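PDB 5XSJ: signal transduction histidine kinase, LytS from Clostridium beijerinckii, which probably senses a stimulus at the membrane and phosphorylates itself on a histidine with ATP, this chain being its N-terminal helical part. Local coordinates for residues M19-E24 / G63-N68; N37-N42 / S46-Y51. All coordinates share one frame; numbering follows the deposited sequence.

Contact 1 (M19-E24 / G63-N68); sequences MLITNE and GNLKKN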
loop_
_atom_site.group_PDB
_atom_site.type_symbol
_atom_site.label_atom_id
_atom_site.label_comp_id
_atom_site.label_asym_id
_atom_site.label_seq_id
_atom_site.Cartn_x
_atom_site.Cartn_y
_atom_site.Cartn_z
ATOM N N MET B 19 19.206 -22.873 -4.220
ATOM C CA MET B 19 18.555 -21.935 -3.334
ATOM C C MET B 19 19.580 -21.096 -2.588
ATOM O O MET B 19 19.255 -20.026 -2.087
ATOM C CB MET B 19 17.594 -22.655 -2.387
ATOM C CG MET B 19 18.189 -23.382 -1.226
ATOM S SD MET B 19 16.717 -24.399 -0.374
ATOM C CE MET B 19 16.665 -25.928 -1.581
ATOM N N LEU B 20 20.826 -21.553 -2.541
ATOM C CA LEU B 20 21.901 -20.666 -2.113
ATOM C C LEU B 20 22.024 -19.496 -3.087
ATOM O O LEU B 20 22.130 -18.339 -2.677
ATOM C CB LEU B 20 23.232 -21.409 -2.019
ATOM C CG LEU B 20 23.413 -22.302 -0.793
ATOM C CD1 LEU B 20 24.854 -22.800 -0.728
ATOM C CD2 LEU B 20 23.044 -21.533 0.466
ATOM N N ILE B 21 22.004 -19.812 -4.379
ATOM C CA ILE B 21 22.139 -18.798 -5.420
ATOM C C ILE B 21 20.941 -17.851 -5.393
ATOM O O ILE B 21 21.099 -16.629 -5.510
ATOM C CB ILE B 21 22.277 -19.435 -6.829
ATOM C CG1 ILE B 21 23.573 -20.261 -6.904
ATOM C CG2 ILE B 21 22.282 -18.343 -7.912
ATOM C CD1 ILE B 21 23.790 -21.011 -8.219
ATOM N N THR B 22 19.756 -18.423 -5.211
ATOM C CA THR B 22 18.517 -17.661 -5.136
ATOM C C THR B 22 18.564 -16.712 -3.944
ATOM O O THR B 22 18.166 -15.555 -4.046
ATOM C CB THR B 22 17.300 -18.605 -5.034
ATOM O OG1 THR B 22 17.170 -19.325 -6.265
ATOM C CG2 THR B 22 16.022 -17.833 -4.784
ATOM N N ASN B 23 19.085 -17.188 -2.821
ATOM C CA ASN B 23 19.252 -16.313 -1.678
ATOM C C ASN B 23 20.301 -15.221 -1.946
ATOM O O ASN B 23 20.171 -14.097 -1.471
ATOM C CB ASN B 23 19.628 -17.121 -0.440
ATOM C CG ASN B 23 19.800 -16.251 0.786
ATOM O OD1 ASN B 23 18.851 -15.635 1.257
ATOM N ND2 ASN B 23 21.015 -16.198 1.309
ATOM N N GLU B 24 21.337 -15.539 -2.715
ATOM C CA GLU B 24 22.352 -14.541 -3.017
ATOM C C GLU B 24 21.767 -13.431 -3.870
ATOM O O GLU B 24 22.051 -12.258 -3.655
ATOM C CB GLU B 24 23.556 -15.180 -3.726
ATOM C CG GLU B 24 24.495 -15.901 -2.765
ATOM C CD GLU B 24 25.492 -16.817 -3.472
ATOM O OE1 GLU B 24 25.758 -16.631 -4.685
ATOM O OE2 GLU B 24 26.016 -17.724 -2.796
ATOM N N GLY B 63 20.862 -14.977 -14.610
ATOM C CA GLY B 63 21.259 -15.570 -15.878
ATOM C C GLY B 63 21.795 -16.983 -15.698
ATOM O O GLY B 63 21.509 -17.870 -16.492
ATOM N N ASN B 64 22.561 -17.201 -14.637
ATOM C CA ASN B 64 23.118 -18.518 -14.395
ATOM C C ASN B 64 22.027 -19.548 -14.125
ATOM O O ASN B 64 22.043 -20.627 -14.702
ATOM C CB ASN B 64 24.113 -18.481 -13.236
ATOM C CG ASN B 64 24.735 -19.847 -12.961
ATOM O OD1 ASN B 64 25.440 -20.399 -13.811
ATOM N ND2 ASN B 64 24.476 -20.396 -11.776
ATOM N N LEU B 65 21.080 -19.212 -13.252
ATOM C CA LEU B 65 19.940 -20.093 -12.963
ATOM C C LEU B 65 19.092 -20.374 -14.195
ATOM O O LEU B 65 18.533 -21.457 -14.325
ATOM C CB LEU B 65 19.047 -19.485 -11.874
ATOM C CG LEU B 65 19.607 -19.408 -10.455
ATOM C CD1 LEU B 65 18.603 -18.742 -9.523
ATOM C CD2 LEU B 65 19.962 -20.804 -9.950
ATOM N N LYS B 66 18.985 -19.394 -15.089
ATOM C CA LYS B 66 18.178 -19.548 -16.301
ATOM C C LYS B 66 18.768 -20.599 -17.215
ATOM O O LYS B 66 18.049 -21.224 -17.993
ATOM C CB LYS B 66 18.059 -18.234 -17.073
ATOM C CG LYS B 66 17.229 -17.168 -16.379
ATOM C CD LYS B 66 16.371 -16.385 -17.359
ATOM C CE LYS B 66 17.194 -15.499 -18.244
ATOM N NZ LYS B 66 16.320 -14.672 -19.130
ATOM N N LYS B 67 20.083 -20.778 -17.123
ATOM C CA LYS B 67 20.787 -21.785 -17.907
ATOM C C LYS B 67 20.316 -23.183 -17.536
ATOM O O LYS B 67 20.181 -24.050 -18.401
ATOM C CB LYS B 67 22.298 -21.672 -17.697
ATOM C CG LYS B 67 23.016 -20.777 -18.687
ATOM C CD LYS B 67 24.419 -20.426 -18.177
ATOM C CE LYS B 67 25.117 -21.648 -17.576
ATOM N NZ LYS B 67 26.388 -21.310 -16.867
ATOM N N ASN B 68 20.062 -23.397 -16.247
ATOM C CA ASN B 68 19.720 -24.728 -15.744
ATOM C C ASN B 68 18.261 -24.885 -15.299
ATOM O O ASN B 68 17.968 -25.705 -14.428
ATOM C CB ASN B 68 20.633 -25.099 -14.561
ATOM C CG ASN B 68 22.124 -24.961 -14.882
ATOM O OD1 ASN B 68 22.524 -24.253 -15.812
ATOM N ND2 ASN B 68 22.954 -25.650 -14.099
#
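Leu65 and Ile21 carry most of this contact, their branched side chains overlapping flank to flank between two antiparallel helices, each pointing toward the other's helix. Against Leu65, Ile21 presents its CG2 methyl, which lies 3.8 Å from CG of Leu65 and 3.9 Å from its CD2. CG2 stands anti to the backbone N (chi1 of Ile21 -64°), while the other branch, through CG1, runs on extended and carries CD1 to Asn64. There CD1 meets the amide end of Asn64 at 3.7 Å from ND2, the two side chains crossing at about a right angle; this is van der Waals packing of a methyl on an amide nitrogen. The other methyl of Leu65, CD1, turns to Thr22 and comes within 3.6 Å of OG1. CD1 is a methyl, so this too is van der Waals contact; the hydroxyl of Thr22 is hydrogen-bonded to the backbone oxygen of Asn18, one turn earlier in its own helix. The fork of Leu65 thus spans two residues of helix 15-42: both methyls border Ile21 CG2, and CD1 reaches on to the threonine. Asn18 and Ile25 of the same helix also touch Leu65, and Leu77 of helix 73-99 packs against it. Across the segments the helix axes stay 10.8 Å apart, a wide spacing spanned by side chains alone, with an angle of 152° between their directions. Thr22 also touches Met129 and Phe132 of helix 104-133. Side-chain packing of this kind between adjacent antiparallel helices is characteristic of an all-helical bundle, here of four long helices.

Contact 2 (N37-N42 / S46-Y51); sequences NQYILN and SKKESY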
loop_
_atom_site.group_PDB
_atom_site.type_symbol
_atom_site.label_atom_id
_atom_site.label_comp_id
_atom_site.label_asym_id
_atom_site.label_seq_id
_atom_site.Cartn_x
_atom_site.Cartn_y
_atom_site.Cartn_z
ATOM N N ASN B 37 19.079 3.955 -2.558
ATOM C CA ASN B 37 18.365 4.874 -1.677
ATOM C C ASN B 37 19.297 5.874 -0.997
ATOM O O ASN B 37 19.075 7.086 -1.048
ATOM C CB ASN B 37 17.594 4.092 -0.612
ATOM C CG ASN B 37 16.336 3.415 -1.161
ATOM O OD1 ASN B 37 15.810 3.793 -2.209
ATOM N ND2 ASN B 37 15.845 2.418 -0.439
ATOM N N GLN B 38 20.344 5.368 -0.359
ATOM C CA GLN B 38 21.310 6.241 0.310
ATOM C C GLN B 38 21.976 7.193 -0.659
ATOM O O GLN B 38 22.232 8.346 -0.316
ATOM C CB GLN B 38 22.375 5.417 1.034
ATOM C CG GLN B 38 21.819 4.597 2.208
ATOM C CD GLN B 38 22.867 3.670 2.784
ATOM O OE1 GLN B 38 23.914 4.114 3.265
ATOM N NE2 GLN B 38 22.619 2.371 2.690
ATOM N N TYR B 39 22.252 6.726 -1.873
ATOM C CA TYR B 39 22.899 7.591 -2.850
ATOM C C TYR B 39 22.014 8.770 -3.229
ATOM O O TYR B 39 22.472 9.912 -3.242
ATOM C CB TYR B 39 23.283 6.823 -4.109
ATOM C CG TYR B 39 23.930 7.712 -5.151
ATOM C CD1 TYR B 39 25.165 8.322 -4.903
ATOM C CD2 TYR B 39 23.316 7.952 -6.369
ATOM C CE1 TYR B 39 25.770 9.151 -5.849
ATOM C CE2 TYR B 39 23.912 8.775 -7.330
ATOM C CZ TYR B 39 25.141 9.369 -7.059
ATOM O OH TYR B 39 25.738 10.169 -8.004
ATOM N N ILE B 40 20.746 8.494 -3.536
ATOM C CA ILE B 40 19.810 9.554 -3.898
ATOM C C ILE B 40 19.615 10.549 -2.749
ATOM O O ILE B 40 19.418 11.743 -2.985
ATOM C CB ILE B 40 18.422 8.974 -4.313
ATOM C CG1 ILE B 40 18.560 8.088 -5.554
ATOM C CG2 ILE B 40 17.400 10.093 -4.560
ATOM C CD1 ILE B 40 19.381 8.736 -6.682
ATOM N N LEU B 41 19.684 10.061 -1.510
ATOM C CA LEU B 41 19.456 10.915 -0.347
ATOM C C LEU B 41 20.673 11.723 0.092
ATOM O O LEU B 41 20.510 12.714 0.794
ATOM C CB LEU B 41 18.966 10.094 0.846
ATOM C CG LEU B 41 17.578 9.446 0.783
ATOM C CD1 LEU B 41 17.052 9.252 2.198
ATOM C CD2 LEU B 41 16.612 10.265 -0.052
ATOM N N ASN B 42 21.882 11.325 -0.311
ATOM C CA ASN B 42 23.087 12.059 0.121
ATOM C C ASN B 42 24.214 12.205 -0.916
ATOM O O ASN B 42 25.053 13.097 -0.810
ATOM C CB ASN B 42 23.673 11.401 1.372
ATOM C CG ASN B 42 24.825 12.209 1.967
ATOM O OD1 ASN B 42 24.690 13.407 2.242
ATOM N ND2 ASN B 42 25.981 11.561 2.127
ATOM N N SER B 46 30.469 6.136 -3.255
ATOM C CA SER B 46 30.613 4.717 -2.968
ATOM C C SER B 46 29.263 3.995 -2.841
ATOM O O SER B 46 29.188 2.773 -2.988
ATOM C CB SER B 46 31.415 4.516 -1.688
ATOM O OG SER B 46 30.621 4.846 -0.553
ATOM N N LYS B 47 28.201 4.743 -2.551
ATOM C CA LYS B 47 26.872 4.157 -2.439
ATOM C C LYS B 47 26.372 3.758 -3.829
ATOM O O LYS B 47 25.813 2.688 -4.007
ATOM C CB LYS B 47 25.907 5.134 -1.755
ATOM C CG LYS B 47 25.681 4.842 -0.259
ATOM C CD LYS B 47 26.977 4.694 0.507
ATOM C CE LYS B 47 26.775 4.502 2.011
ATOM N NZ LYS B 47 26.647 3.087 2.420
ATOM N N LYS B 48 26.610 4.620 -4.811
ATOM C CA LYS B 48 26.270 4.355 -6.209
ATOM C C LYS B 48 27.090 3.206 -6.795
ATOM O O LYS B 48 26.568 2.362 -7.538
ATOM C CB LYS B 48 26.477 5.612 -7.048
ATOM C CG LYS B 48 26.187 5.426 -8.518
ATOM C CD LYS B 48 26.455 6.702 -9.287
ATOM C CE LYS B 48 26.233 6.506 -10.766
ATOM N NZ LYS B 48 26.760 7.676 -11.526
ATOM N N GLU B 49 28.377 3.179 -6.460
ATOM C CA GLU B 49 29.253 2.077 -6.835
ATOM C C GLU B 49 28.726 0.741 -6.322
ATOM O O GLU B 49 28.695 -0.254 -7.055
ATOM C CB GLU B 49 30.669 2.323 -6.301
ATOM C CG GLU B 49 31.690 1.297 -6.756
ATOM C CD GLU B 49 33.034 1.452 -6.049
ATOM O OE1 GLU B 49 33.920 0.597 -6.255
ATOM O OE2 GLU B 49 33.199 2.416 -5.271
ATOM N N SER B 50 28.319 0.708 -5.057
ATOM C CA SER B 50 27.755 -0.509 -4.488
ATOM C C SER B 50 26.390 -0.836 -5.091
ATOM O O SER B 50 26.064 -2.002 -5.299
ATOM C CB SER B 50 27.623 -0.392 -2.971
ATOM O OG SER B 50 28.895 -0.333 -2.360
ATOM N N TYR B 51 25.584 0.186 -5.356
ATOM C CA TYR B 51 24.292 -0.027 -6.027
ATOM C C TYR B 51 24.512 -0.787 -7.324
ATOM O O TYR B 51 23.822 -1.750 -7.638
ATOM C CB TYR B 51 23.607 1.313 -6.309
ATOM C CG TYR B 51 22.888 1.351 -7.642
ATOM C CD1 TYR B 51 21.628 0.794 -7.772
ATOM C CD2 TYR B 51 23.457 1.945 -8.770
ATOM C CE1 TYR B 51 20.964 0.792 -8.973
ATOM C CE2 TYR B 51 22.773 1.959 -10.016
ATOM C CZ TYR B 51 21.517 1.371 -10.082
ATOM O OH TYR B 51 20.749 1.317 -11.219
#
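A helical hairpin closes here: the last turns of helix 15-42 pack against the first turns of helix 45-67, joined by a very short connection. The segment axes approach to 8.3 Å and run antiparallel, 153° apart. Tyr39 faces Lys47 and Lys48, with the CA atoms of Tyr39 and Lys47 only 5.3 Å apart. CB of Lys48 sits over one face of the Tyr39 ring, 3.6 Å from its centroid and close to the ring normal, a CH-pi contact. The two side chains then run side by side in the same direction, each with CG anti to its backbone N, and CD of Lys48 reaches CZ of Tyr39 at 3.7 Å. Their polar ends share one acceptor: the hydroxyl of Tyr39 hydrogen-bonds OE2 of Glu99 and the ammonium of Lys48 makes a salt bridge to the same atom, which should fix the ring's rotation and the lysine's extended course. Lys47 takes the other direction. Kinked about its CB-CG bond (chi2 51°) and again near its end (chi4 90°), it packs CG on CB of Gln38 at 3.6 Å and brings NZ to OE1 of Gln38 in a weak hydrogen bond of 3.0 Å. The Gln38 amide is also weakly bound through NE2 to Asp34. Beyond the hairpin, Tyr98 of helix 73-99 meets the Tyr39 ring edge-to-face, Tyr51 packs on Tyr87 and Ile95 of that helix, and Ile40 turns to Tyr107 and Phe111 of helix 104-133.

How the contacts relate
Both contacts join the same two helices, 15-42 and 45-67, but at opposite ends of the pair: contact 2 lies beside the hairpin turn, contact 1 where helix 45-67 finishes and helix 15-42 begins. Their centres are 26 Å apart, on opposite sides of the chain's centre, and their nearest atoms about 11 Å. The antiparallel angle is almost the same at both, yet the segment axes lie about 2.5 Å farther apart at contact 1. Contact 1 is chiefly aliphatic, contact 2 aromatic and polar. Near contact 1 Met19, Leu20 and Asn23 also meet the second subunit. The kinase's catalytic portion probably lies outside this N-terminal fragment, so both contacts are structural packing of its helical bundle.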